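Local atomic coordinates of lectin 2 (Agrocybe aegerita, PDB entry 4TQJ), a protein that specifically recognises and binds non-reducing terminal N-acetylglucosamine as a fungal lectin built on a beta-propeller. Residues A[120-123]-A[124-128]; A[255-258]-A[259-263]; A[277-280]-A[281-284]; A[365-368]-A[369-373]. The protein carries 1 engineered substitution. All blocks are in the same frame, centred on the assembly; numbering follows the deposited sequence.

Interaction 1: A[120-123]-A[124-128]. Engineered in segment 124-128: Thr126 (natural residue Ile).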
ATOM      1  N   LEU A 120      -3.341 -18.138  11.054  1.00 15.22           N
ATOM      2  CA  LEU A 120      -4.442 -17.458  10.377  1.00 17.78           C
ATOM      3  C   LEU A 120      -4.238 -17.591   8.882  1.00 18.56           C
ATOM      4  O   LEU A 120      -3.173 -17.257   8.369  1.00 17.62           O
ATOM      5  CB  LEU A 120      -4.463 -15.980  10.756  1.00 14.18           C
ATOM      6  CG  LEU A 120      -4.709 -15.744  12.241  1.00 15.55           C
ATOM      7  CD1 LEU A 120      -4.209 -14.366  12.683  1.00 15.05           C
ATOM      8  CD2 LEU A 120      -6.179 -15.958  12.574  1.00 16.41           C
ATOM      9  N   ALA A 121      -5.259 -18.074   8.181  1.00 17.07           N
ATOM     10  CA  ALA A 121      -5.117 -18.372   6.759  1.00 21.37           C
ATOM     11  C   ALA A 121      -6.465 -18.423   6.038  1.00 19.28           C
ATOM     12  O   ALA A 121      -7.453 -18.907   6.579  1.00 18.63           O
ATOM     13  CB  ALA A 121      -4.373 -19.699   6.577  1.00 14.52           C
ATOM     14  N   ASP A 122      -6.478 -17.932   4.805  1.00 22.39           N
ATOM     15  CA  ASP A 122      -7.661 -17.971   3.951  1.00 19.28           C
ATOM     16  C   ASP A 122      -7.767 -19.330   3.278  1.00 19.27           C
ATOM     17  O   ASP A 122      -7.575 -19.454   2.076  1.00 20.52           O
ATOM     18  CB  ASP A 122      -7.564 -16.868   2.901  1.00 22.27           C
ATOM     19  CG  ASP A 122      -8.807 -16.768   2.025  1.00 24.75           C
ATOM     20  OD1 ASP A 122      -9.833 -17.416   2.332  1.00 22.82           O
ATOM     21  OD2 ASP A 122      -8.743 -16.017   1.031  1.00 28.36           O
ATOM     22  N   ILE A 123      -8.061 -20.356   4.066  1.00 22.23           N
ATOM     23  CA  ILE A 123      -8.073 -21.723   3.556  1.00 21.17           C
ATOM     24  C   ILE A 123      -9.247 -22.001   2.621  1.00 22.46           C
ATOM     25  O   ILE A 123      -9.249 -23.005   1.908  1.00 24.50           O
ATOM     26  CB  ILE A 123      -8.060 -22.742   4.698  1.00 23.71           C
ATOM     27  CG1 ILE A 123      -9.078 -22.362   5.757  1.00 19.49           C
ATOM     28  CG2 ILE A 123      -6.680 -22.799   5.365  1.00 23.30           C
ATOM     29  CD1 ILE A 123      -8.941 -23.185   7.003  1.00 26.03           C
ATOM     30  N   ARG A 124     -10.237 -21.114   2.616  1.00 21.27           N
ATOM     31  CA  ARG A 124     -11.403 -21.280   1.739  1.00 22.17           C
ATOM     32  C   ARG A 124     -11.374 -20.348   0.529  1.00 26.18           C
ATOM     33  O   ARG A 124     -12.299 -20.341  -0.285  1.00 25.10           O
ATOM     34  CB  ARG A 124     -12.703 -21.107   2.531  1.00 25.67           C
ATOM     35  CG  ARG A 124     -12.980 -22.253   3.512  1.00 28.14           C
ATOM     36  CD  ARG A 124     -14.231 -22.009   4.363  1.00 24.87           C
ATOM     37  NE  ARG A 124     -14.082 -20.829   5.206  1.00 25.77           N
ATOM     38  CZ  ARG A 124     -14.928 -19.802   5.222  1.00 30.29           C
ATOM     39  NH1 ARG A 124     -16.013 -19.810   4.448  1.00 26.94           N
ATOM     40  NH2 ARG A 124     -14.691 -18.768   6.017  1.00 20.78           N
ATOM     41  N   LYS A 125     -10.292 -19.580   0.412  1.00 26.36           N
ATOM     42  CA  LYS A 125     -10.131 -18.585  -0.644  1.00 28.16           C
ATOM     43  C   LYS A 125     -11.305 -17.608  -0.745  1.00 28.73           C
ATOM     44  O   LYS A 125     -11.828 -17.376  -1.830  1.00 31.71           O
ATOM     45  CB  LYS A 125      -9.871 -19.251  -2.003  1.00 27.87           C
ATOM     46  CG  LYS A 125      -8.505 -19.906  -2.109  1.00 30.17           C
ATOM     47  CD  LYS A 125      -7.653 -19.266  -3.201  1.00 38.50           C
ATOM     48  CE  LYS A 125      -8.125 -19.682  -4.590  1.00 37.23           C
ATOM     49  NZ  LYS A 125      -7.351 -18.995  -5.658  1.00 43.86           N
ATOM     50  N   THR A 126     -11.703 -17.023   0.382  1.00 29.11           N
ATOM     51  CA  THR A 126     -12.779 -16.029   0.369  1.00 31.61           C
ATOM     52  C   THR A 126     -12.279 -14.600   0.590  1.00 30.23           C
ATOM     53  O   THR A 126     -13.069 -13.657   0.593  1.00 35.37           O
ATOM     54  CB  THR A 126     -13.907 -16.366   1.375  1.00 29.61           C
ATOM     55  OG1 THR A 126     -13.383 -16.440   2.711  1.00 36.50           O
ATOM     56  CG2 THR A 126     -14.550 -17.688   1.014  1.00 32.19           C
ATOM     57  N   GLY A 127     -10.970 -14.442   0.754  1.00 26.80           N
ATOM     58  CA  GLY A 127     -10.377 -13.117   0.903  1.00 28.47           C
ATOM     59  C   GLY A 127     -10.198 -12.636   2.336  1.00 22.10           C
ATOM     60  O   GLY A 127      -9.788 -11.502   2.584  1.00 24.82           O
ATOM     61  N   ARG A 128     -10.513 -13.493   3.293  1.00 22.83           N
ATOM     62  CA  ARG A 128     -10.263 -13.166   4.681  1.00 25.35           C
ATOM     63  C   ARG A 128      -9.829 -14.425   5.413  1.00 20.04           C
ATOM     64  O   ARG A 128     -10.098 -15.532   4.955  1.00 23.27           O
ATOM     65  CB  ARG A 128     -11.497 -12.511   5.321  1.00 26.77           C
ATOM     66  CG  ARG A 128     -12.750 -13.361   5.314  1.00 27.91           C
ATOM     67  CD  ARG A 128     -14.023 -12.528   5.580  1.00 26.37           C
ATOM     68  NE  ARG A 128     -15.155 -13.420   5.783  1.00 25.03           N
ATOM     69  CZ  ARG A 128     -16.046 -13.732   4.851  1.00 28.10           C
ATOM     70  NH1 ARG A 128     -15.973 -13.173   3.651  1.00 32.58           N
ATOM     71  NH2 ARG A 128     -17.027 -14.586   5.128  1.00 29.20           N
TER
HETATM   72  O   HOH W   1     -10.861 -18.730   4.151  1.00 20.09           O
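Asp122 lays its carboxylate along the peptide N-H groups of Thr126 and Gly127, and the loop that leaves strand 117-121 folds round that one acid. Each oxygen takes its own donor. OD1 receives Thr126 N at 2.7 Å through its syn lone pair, the side that faces the other oxygen. OD2 accepts Gly127 N, also at 2.7 Å, but here the donor stands above the carboxylate plane, about 40° out of it. The reach depends on chi1: with CG turned anti to the backbone N (-176°), the acid extends over the loop. The main chain itself makes a type I beta turn from Asp122 to Lys125, in which Lys125 N bonds to Asp122 O at 3.2 Å. A water bridges the acid to the turn, donating to Asp122 OD1 at 2.5 Å and accepting from Arg124 N at 2.9 Å. The engineered Thr126 (isoleucine in nature) sets its OG1 above one face of the Arg124 guanidinium, towards the rim, and likewise over one face of the Arg128 guanidinium, near its rim. OG1 itself stays 3.7 Å from Asp122 OD1 and has no polar partner in the model. Arg124 turns away from the acid to a salt bridge with Asp130 on the next strand, 130-134. At Gly127 the positive phi would press a CB against the carbonyl oxygen before it, which calls for glycine. Two peptide N-H groups and a water thus share the carboxylate's negative charge, which would probably favour the ionised form although no lysine or arginine charge is in contact with it.

Interaction 2: A[255-258]-A[259-263]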
ATOM      1  N   LEU A 255      11.057 -32.431  -5.603  1.00 12.63           N
ATOM      2  CA  LEU A 255      10.204 -31.546  -6.373  1.00 12.52           C
ATOM      3  C   LEU A 255       8.770 -32.078  -6.526  1.00 15.07           C
ATOM      4  O   LEU A 255       8.542 -33.275  -6.746  1.00 14.49           O
ATOM      5  CB  LEU A 255      10.829 -31.251  -7.733  1.00 14.78           C
ATOM      6  CG  LEU A 255      12.219 -30.598  -7.779  1.00 12.71           C
ATOM      7  CD1 LEU A 255      12.716 -30.606  -9.214  1.00 21.91           C
ATOM      8  CD2 LEU A 255      12.204 -29.169  -7.216  1.00 14.30           C
ATOM      9  N   ASN A 256       7.823 -31.158  -6.386  1.00 16.08           N
ATOM     10  CA  ASN A 256       6.396 -31.393  -6.562  1.00 16.75           C
ATOM     11  C   ASN A 256       6.103 -31.493  -8.048  1.00 15.21           C
ATOM     12  O   ASN A 256       6.571 -30.660  -8.818  1.00 14.00           O
ATOM     13  CB  ASN A 256       5.621 -30.201  -5.971  1.00 14.20           C
ATOM     14  CG  ASN A 256       4.121 -30.457  -5.855  1.00 17.30           C
ATOM     15  OD1 ASN A 256       3.517 -31.165  -6.669  1.00 16.39           O
ATOM     16  ND2 ASN A 256       3.512 -29.865  -4.840  1.00 16.40           N
ATOM     17  N   ASN A 257       5.339 -32.504  -8.460  1.00 18.28           N
ATOM     18  CA  ASN A 257       5.006 -32.664  -9.878  1.00 18.86           C
ATOM     19  C   ASN A 257       3.955 -31.655 -10.319  1.00 19.22           C
ATOM     20  O   ASN A 257       3.598 -31.586 -11.498  1.00 20.68           O
ATOM     21  CB  ASN A 257       4.522 -34.081 -10.193  1.00 15.45           C
ATOM     22  CG  ASN A 257       3.064 -34.307  -9.820  1.00 18.80           C
ATOM     23  OD1 ASN A 257       2.592 -33.866  -8.765  1.00 16.05           O
ATOM     24  ND2 ASN A 257       2.345 -35.022 -10.680  1.00 17.76           N
ATOM     25  N   GLY A 258       3.454 -30.887  -9.359  1.00 15.94           N
ATOM     26  CA  GLY A 258       2.434 -29.894  -9.634  1.00 19.27           C
ATOM     27  C   GLY A 258       1.074 -30.337  -9.132  1.00 20.54           C
ATOM     28  O   GLY A 258       0.094 -29.608  -9.244  1.00 21.22           O
ATOM     29  N   GLY A 259       1.017 -31.540  -8.571  1.00 19.49           N
ATOM     30  CA  GLY A 259      -0.224 -32.072  -8.048  1.00 22.75           C
ATOM     31  C   GLY A 259      -0.037 -32.742  -6.702  1.00 20.32           C
ATOM     32  O   GLY A 259      -0.899 -33.484  -6.235  1.00 19.21           O
ATOM     33  N   GLY A 260       1.101 -32.491  -6.069  1.00 18.07           N
ATOM     34  CA  GLY A 260       1.322 -33.029  -4.738  1.00 14.86           C
ATOM     35  C   GLY A 260       1.986 -34.390  -4.752  1.00 17.72           C
ATOM     36  O   GLY A 260       2.037 -35.068  -3.729  1.00 20.14           O
ATOM     37  N   VAL A 261       2.500 -34.797  -5.906  1.00 16.22           N
ATOM     38  CA  VAL A 261       3.348 -35.984  -5.968  1.00 15.93           C
ATOM     39  C   VAL A 261       4.818 -35.565  -6.018  1.00 16.35           C
ATOM     40  O   VAL A 261       5.216 -34.789  -6.900  1.00 14.63           O
ATOM     41  CB  VAL A 261       3.041 -36.841  -7.219  1.00 16.34           C
ATOM     42  CG1 VAL A 261       3.923 -38.093  -7.221  1.00 20.99           C
ATOM     43  CG2 VAL A 261       1.555 -37.224  -7.272  1.00 18.37           C
ATOM     44  N   PHE A 262       5.633 -36.104  -5.106  1.00 15.40           N
ATOM     45  CA  PHE A 262       7.040 -35.712  -5.004  1.00 17.51           C
ATOM     46  C   PHE A 262       8.037 -36.706  -5.586  1.00 20.94           C
ATOM     47  O   PHE A 262       7.890 -37.918  -5.415  1.00 22.32           O
ATOM     48  CB  PHE A 262       7.397 -35.369  -3.552  1.00 17.34           C
ATOM     49  CG  PHE A 262       6.687 -34.145  -3.048  1.00 16.29           C
ATOM     50  CD1 PHE A 262       7.274 -32.902  -3.149  1.00 13.44           C
ATOM     51  CD2 PHE A 262       5.397 -34.237  -2.546  1.00 17.35           C
ATOM     52  CE1 PHE A 262       6.607 -31.765  -2.722  1.00 13.60           C
ATOM     53  CE2 PHE A 262       4.722 -33.107  -2.113  1.00 16.06           C
ATOM     54  CZ  PHE A 262       5.327 -31.872  -2.202  1.00 16.39           C
ATOM     55  N   GLY A 263       9.049 -36.170  -6.270  1.00 17.47           N
ATOM     56  CA  GLY A 263      10.107 -36.954  -6.873  1.00 18.83           C
ATOM     57  C   GLY A 263      11.213 -37.331  -5.898  1.00 20.07           C
ATOM     58  O   GLY A 263      11.115 -37.087  -4.697  1.00 19.40           O
TER
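Asn256 OD1 is held by two peptide N-H groups of a tight loop: Gly260 N at 2.8 Å, tilted a little from the carbonyl plane, and Gly258 N at 2.7 Å, which comes from above that plane and makes an Asx turn. Asn257 OD1 likewise takes two, Gly259 N at 2.8 Å and Val261 N at 3.0 Å, which arrive from opposite faces of its amide. The neighbouring oxygens diverge because chi1 differs: CG of Asn256 is anti to the backbone N (-169°), whereas that of Asn257 sits between the N and the carbonyl carbon (80°), where OD1 also lies 3.4 Å from Val261 CB. Beyond the amides, Asn257 N bonds to Val261 O at 2.8 Å and Gly263 N to Leu255 O at 3.0 Å, framing a single bridge between Asn256 and Phe262. The Phe262 ring brings CE1 against Asn256 CB, its plane 47° from the amide. Farther out, Asn256 ND2 donates to the carbonyls of Val179 and Ala241, and Asp242 OD1 accepts from Asn256 N; the phenyl ring packs on Val212 and Ile213 of the neighbouring sheet. Gly258 and Gly260 supply the positive phi angles of the bend. The result is a beta-hairpin connection with an Asx turn, joining strands 251-254 and 266-269 of one beta-propeller blade.

Interaction 3: A[277-280]-A[281-284]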
ATOM      1  N   GLY A 277      29.564 -26.478   8.721  1.00 16.63           N
ATOM      2  CA  GLY A 277      29.639 -25.667   9.921  1.00 20.21           C
ATOM      3  C   GLY A 277      28.403 -24.842  10.246  1.00 19.25           C
ATOM      4  O   GLY A 277      28.428 -24.041  11.176  1.00 16.95           O
ATOM      5  N   TRP A 278      27.321 -25.038   9.493  1.00 16.47           N
ATOM      6  CA  TRP A 278      26.108 -24.290   9.755  1.00 16.22           C
ATOM      7  C   TRP A 278      25.400 -24.867  10.972  1.00 14.69           C
ATOM      8  O   TRP A 278      25.099 -26.065  11.019  1.00 14.34           O
ATOM      9  CB  TRP A 278      25.196 -24.283   8.532  1.00 14.58           C
ATOM     10  CG  TRP A 278      25.805 -23.565   7.361  1.00 16.34           C
ATOM     11  CD1 TRP A 278      26.726 -24.065   6.489  1.00 17.97           C
ATOM     12  CD2 TRP A 278      25.527 -22.223   6.927  1.00 13.88           C
ATOM     13  NE1 TRP A 278      27.062 -23.115   5.560  1.00 17.70           N
ATOM     14  CE2 TRP A 278      26.336 -21.978   5.797  1.00 16.28           C
ATOM     15  CE3 TRP A 278      24.693 -21.199   7.398  1.00 14.88           C
ATOM     16  CZ2 TRP A 278      26.317 -20.755   5.108  1.00 15.13           C
ATOM     17  CZ3 TRP A 278      24.690 -19.975   6.730  1.00 11.56           C
ATOM     18  CH2 TRP A 278      25.495 -19.765   5.596  1.00 14.11           C
ATOM     19  N   GLN A 279      25.145 -24.007  11.955  1.00 14.91           N
ATOM     20  CA  GLN A 279      24.530 -24.422  13.205  1.00 17.46           C
ATOM     21  C   GLN A 279      23.243 -23.646  13.480  1.00 18.40           C
ATOM     22  O   GLN A 279      23.167 -22.443  13.244  1.00 17.08           O
ATOM     23  CB  GLN A 279      25.509 -24.214  14.368  1.00 16.62           C
ATOM     24  CG  GLN A 279      26.898 -24.826  14.157  1.00 21.58           C
ATOM     25  CD  GLN A 279      27.947 -24.203  15.084  1.00 21.17           C
ATOM     26  OE1 GLN A 279      27.656 -23.880  16.231  1.00 25.56           O
ATOM     27  NE2 GLN A 279      29.153 -23.994  14.569  1.00 26.00           N
ATOM     28  N   ALA A 280      22.245 -24.341  14.011  1.00 20.19           N
ATOM     29  CA  ALA A 280      20.956 -23.735  14.327  1.00 20.86           C
ATOM     30  C   ALA A 280      21.082 -22.536  15.270  1.00 19.85           C
ATOM     31  O   ALA A 280      20.388 -21.533  15.108  1.00 21.99           O
ATOM     32  CB  ALA A 280      20.042 -24.776  14.930  1.00 24.93           C
ATOM     33  N   ALA A 281      21.973 -22.639  16.252  1.00 16.68           N
ATOM     34  CA  ALA A 281      22.138 -21.578  17.250  1.00 21.24           C
ATOM     35  C   ALA A 281      22.832 -20.319  16.716  1.00 19.73           C
ATOM     36  O   ALA A 281      22.878 -19.297  17.398  1.00 17.93           O
ATOM     37  CB  ALA A 281      22.895 -22.106  18.473  1.00 23.49           C
ATOM     38  N   LYS A 282      23.378 -20.390  15.508  1.00 17.46           N
ATOM     39  CA  LYS A 282      24.195 -19.289  15.013  1.00 17.65           C
ATOM     40  C   LYS A 282      23.805 -18.778  13.629  1.00 16.14           C
ATOM     41  O   LYS A 282      24.011 -17.608  13.328  1.00 18.24           O
ATOM     42  CB  LYS A 282      25.687 -19.673  15.008  1.00 16.17           C
ATOM     43  CG  LYS A 282      26.237 -20.161  16.353  1.00 18.94           C
ATOM     44  CD  LYS A 282      27.730 -19.877  16.471  1.00 24.75           C
ATOM     45  CE  LYS A 282      28.514 -21.069  17.015  1.00 22.65           C
ATOM     46  NZ  LYS A 282      27.965 -21.623  18.280  1.00 23.72           N
ATOM     47  N   HIS A 283      23.248 -19.651  12.794  1.00 15.33           N
ATOM     48  CA  HIS A 283      23.207 -19.398  11.362  1.00 13.62           C
ATOM     49  C   HIS A 283      21.824 -19.532  10.737  1.00 12.75           C
ATOM     50  O   HIS A 283      21.527 -20.536  10.087  1.00 14.29           O
ATOM     51  CB  HIS A 283      24.153 -20.371  10.672  1.00 10.67           C
ATOM     52  CG  HIS A 283      25.558 -20.319  11.192  1.00 15.72           C
ATOM     53  ND1 HIS A 283      26.225 -21.436  11.649  1.00 16.21           N
ATOM     54  CD2 HIS A 283      26.431 -19.290  11.299  1.00 14.68           C
ATOM     55  CE1 HIS A 283      27.445 -21.096  12.018  1.00 15.76           C
ATOM     56  NE2 HIS A 283      27.593 -19.796  11.824  1.00 15.19           N
ATOM     57  N   PRO A 284      20.978 -18.517  10.913  1.00 15.65           N
ATOM     58  CA  PRO A 284      19.643 -18.591  10.310  1.00 13.45           C
ATOM     59  C   PRO A 284      19.661 -18.768   8.783  1.00 15.05           C
ATOM     60  O   PRO A 284      20.429 -18.107   8.050  1.00 11.02           O
ATOM     61  CB  PRO A 284      18.977 -17.266  10.720  1.00 15.69           C
ATOM     62  CG  PRO A 284      20.030 -16.438  11.380  1.00 19.52           C
ATOM     63  CD  PRO A 284      21.118 -17.380  11.842  1.00 20.26           C
TER
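Ala281 begins the returning limb of a compact bend, its N-H lying near Gln279 O at an angle too poor for a hydrogen bond. The N-H of Lys282 bonds to Gln279 O at 3.1 Å, standing well above that carbonyl plane. Its side chain runs beside that of Gln279, both pointing the same way, and bends at CD and CE until NZ makes a weak bond to Gln279 OE1 at 3.1 Å. Lys282 CB rests over the centre of one face of the His283 ring, 3.6 Å above its plane.

The N-H of His283 meets the same Gln279 O at 2.8 Å, nearly in line with the C=O bond, so this oxygen carries two donors. CG lies anti to the carbonyl carbon (chi1 -56°), an orientation that turns the imidazole back towards Gln279; there ND1 accepts Gln279 N at 2.8 Å, within 4° of the ring plane. At the other end NE2 is hydrogen-bonded to Asn303 OD1, consistent with a proton on NE2. The Trp278 and His283 side chains cross at about a right angle, with ring planes 69° apart and Trp278 CE3 3.4 Å from His283 CB, while the indole NE1 is turned to Asp271. Pro284 then leads into strand 285-288, so this stretch is an inter-blade connection of the beta-propeller, carrying the chain from strand 266-269 to the next four-stranded sheet.

Interaction 4: A[365-368]-A[369-373]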
ATOM      1  N   TYR A 365      20.101  -3.633   0.064  1.00 14.83           N
ATOM      2  CA  TYR A 365      19.146  -3.855  -1.002  1.00 15.23           C
ATOM      3  C   TYR A 365      19.652  -4.760  -2.111  1.00 18.48           C
ATOM      4  O   TYR A 365      20.793  -4.644  -2.556  1.00 16.20           O
ATOM      5  CB  TYR A 365      18.645  -2.520  -1.564  1.00 16.39           C
ATOM      6  CG  TYR A 365      17.974  -1.684  -0.509  1.00 15.78           C
ATOM      7  CD1 TYR A 365      16.743  -2.056   0.009  1.00 15.99           C
ATOM      8  CD2 TYR A 365      18.589  -0.550   0.008  1.00 18.47           C
ATOM      9  CE1 TYR A 365      16.127  -1.308   0.992  1.00 15.79           C
ATOM     10  CE2 TYR A 365      17.982   0.206   0.995  1.00 17.42           C
ATOM     11  CZ  TYR A 365      16.749  -0.177   1.480  1.00 14.72           C
ATOM     12  OH  TYR A 365      16.133   0.559   2.462  1.00 13.54           O
ATOM     13  N   ASN A 366      18.785  -5.673  -2.540  1.00 16.67           N
ATOM     14  CA  ASN A 366      19.063  -6.562  -3.660  1.00 15.95           C
ATOM     15  C   ASN A 366      19.193  -5.704  -4.899  1.00 17.49           C
ATOM     16  O   ASN A 366      18.494  -4.702  -5.021  1.00 15.21           O
ATOM     17  CB  ASN A 366      17.901  -7.548  -3.812  1.00 15.60           C
ATOM     18  CG  ASN A 366      18.217  -8.703  -4.739  1.00 16.68           C
ATOM     19  OD1 ASN A 366      18.809  -8.526  -5.803  1.00 15.51           O
ATOM     20  ND2 ASN A 366      17.806  -9.906  -4.336  1.00 17.37           N
ATOM     21  N   ASP A 367      20.086  -6.062  -5.813  1.00 17.36           N
ATOM     22  CA  ASP A 367      20.278  -5.216  -6.993  1.00 20.61           C
ATOM     23  C   ASP A 367      19.328  -5.604  -8.133  1.00 23.88           C
ATOM     24  O   ASP A 367      19.382  -5.031  -9.216  1.00 26.55           O
ATOM     25  CB  ASP A 367      21.748  -5.215  -7.458  1.00 18.95           C
ATOM     26  CG  ASP A 367      22.170  -6.539  -8.083  1.00 22.52           C
ATOM     27  OD1 ASP A 367      23.246  -6.578  -8.719  1.00 21.49           O
ATOM     28  OD2 ASP A 367      21.419  -7.530  -7.952  1.00 21.13           O
ATOM     29  N   GLY A 368      18.445  -6.564  -7.878  1.00 19.79           N
ATOM     30  CA  GLY A 368      17.542  -7.054  -8.900  1.00 19.23           C
ATOM     31  C   GLY A 368      18.079  -8.306  -9.577  1.00 25.00           C
ATOM     32  O   GLY A 368      17.412  -8.900 -10.429  1.00 24.13           O
ATOM     33  N   LYS A 369      19.283  -8.711  -9.181  1.00 21.04           N
ATOM     34  CA  LYS A 369      19.954  -9.869  -9.760  1.00 21.33           C
ATOM     35  C   LYS A 369      20.428 -10.879  -8.712  1.00 22.91           C
ATOM     36  O   LYS A 369      21.004 -11.908  -9.057  1.00 19.46           O
ATOM     37  CB  LYS A 369      21.151  -9.414 -10.606  1.00 24.38           C
ATOM     38  CG  LYS A 369      20.774  -8.722 -11.913  1.00 25.60           C
ATOM     39  CD  LYS A 369      20.067  -9.690 -12.842  1.00 27.03           C
ATOM     40  CE  LYS A 369      19.867  -9.092 -14.212  1.00 31.68           C
ATOM     41  NZ  LYS A 369      19.155  -7.785 -14.157  1.00 34.55           N
ATOM     42  N   GLY A 370      20.199 -10.588  -7.433  1.00 22.77           N
ATOM     43  CA  GLY A 370      20.632 -11.475  -6.368  1.00 16.73           C
ATOM     44  C   GLY A 370      21.913 -11.007  -5.709  1.00 21.97           C
ATOM     45  O   GLY A 370      22.455 -11.672  -4.828  1.00 20.57           O
ATOM     46  N   ASN A 371      22.423  -9.862  -6.153  1.00 23.75           N
ATOM     47  CA  ASN A 371      23.586  -9.276  -5.509  1.00 21.71           C
ATOM     48  C   ASN A 371      23.096  -8.217  -4.544  1.00 19.34           C
ATOM     49  O   ASN A 371      21.927  -7.829  -4.597  1.00 20.90           O
ATOM     50  CB  ASN A 371      24.560  -8.690  -6.541  1.00 19.54           C
ATOM     51  CG  ASN A 371      24.817  -9.639  -7.699  1.00 25.08           C
ATOM     52  OD1 ASN A 371      25.377 -10.733  -7.524  1.00 20.98           O
ATOM     53  ND2 ASN A 371      24.396  -9.232  -8.890  1.00 21.44           N
ATOM     54  N   PHE A 372      23.971  -7.764  -3.654  1.00 19.58           N
ATOM     55  CA  PHE A 372      23.564  -6.836  -2.609  1.00 17.65           C
ATOM     56  C   PHE A 372      24.380  -5.573  -2.559  1.00 20.04           C
ATOM     57  O   PHE A 372      25.582  -5.588  -2.810  1.00 20.55           O
ATOM     58  CB  PHE A 372      23.508  -7.533  -1.250  1.00 16.19           C
ATOM     59  CG  PHE A 372      22.345  -8.474  -1.137  1.00 19.61           C
ATOM     60  CD1 PHE A 372      21.149  -8.046  -0.596  1.00 14.82           C
ATOM     61  CD2 PHE A 372      22.426  -9.761  -1.646  1.00 15.12           C
ATOM     62  CE1 PHE A 372      20.051  -8.900  -0.533  1.00 13.59           C
ATOM     63  CE2 PHE A 372      21.339 -10.620  -1.576  1.00 17.35           C
ATOM     64  CZ  PHE A 372      20.147 -10.183  -1.019  1.00 16.43           C
ATOM     65  N   GLY A 373      23.701  -4.469  -2.268  1.00 24.10           N
ATOM     66  CA  GLY A 373      24.340  -3.165  -2.219  1.00 21.52           C
ATOM     67  C   GLY A 373      24.953  -2.907  -0.861  1.00 22.87           C
ATOM     68  O   GLY A 373      24.900  -3.761   0.021  1.00 22.69           O
TER
HETATM   69  O   HOH W   2      18.951  -5.424 -12.168  1.00 29.46           O
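OD2 of Asp367 is gripped by two peptide N-H groups from opposite faces of its carboxylate: Lys369 N at 2.7 Å and Asn371 N at 3.1 Å. Around this oxygen closes the glycine-rich connection between strands 361-364 and 376-379 of a beta-propeller blade. The second oxygen, OD1, meets Asn371 ND2 at 2.9 Å on its syn side. That donor bond is straight (166°) and lies in the asparagine's amide plane, although the amide and carboxylate planes stand 79° apart. Asp367 can bind so because its CG sits between the backbone N and the carbonyl carbon (chi1 71°).

Asn366 OD1 accepts two further N-H groups of the bend: Gly368 N at 2.9 Å, an Asx turn, and Gly370 N at 3.0 Å on a lone pair, while ND2 donates to the carbonyls of Leu290 and Ala351. Phe372, bridged to Asn366, packs on Val323 and Leu324 of the adjacent sheet, and Tyr365 reaches Val36 of the second subunit. Lys369 leads its amine away from the acid, and a water between the two residues accepts from Lys369 NZ at 3.1 Å and donates to Asp367 O at 3.0 Å.

In the fold
In chain order, the four contacts lie in loops of a beta-propeller: three within separate blades and interaction 3 between two. Interaction 1 joins the first and second strands of the sheet that starts with 117-121; interactions 2 and 4 occupy the same place as each other, between the third and fourth strands of two other blades, and interaction 3 links the blade of interaction 2 to the next one. None touches another: centres lie 24 Å apart for interactions 1 and 2, and for 3 and 4, while 1 and 3 stand 34 Å apart on opposite sides of the chain's centre. The similar turns at 255-263 and 365-373 show the same local solution used in two blades.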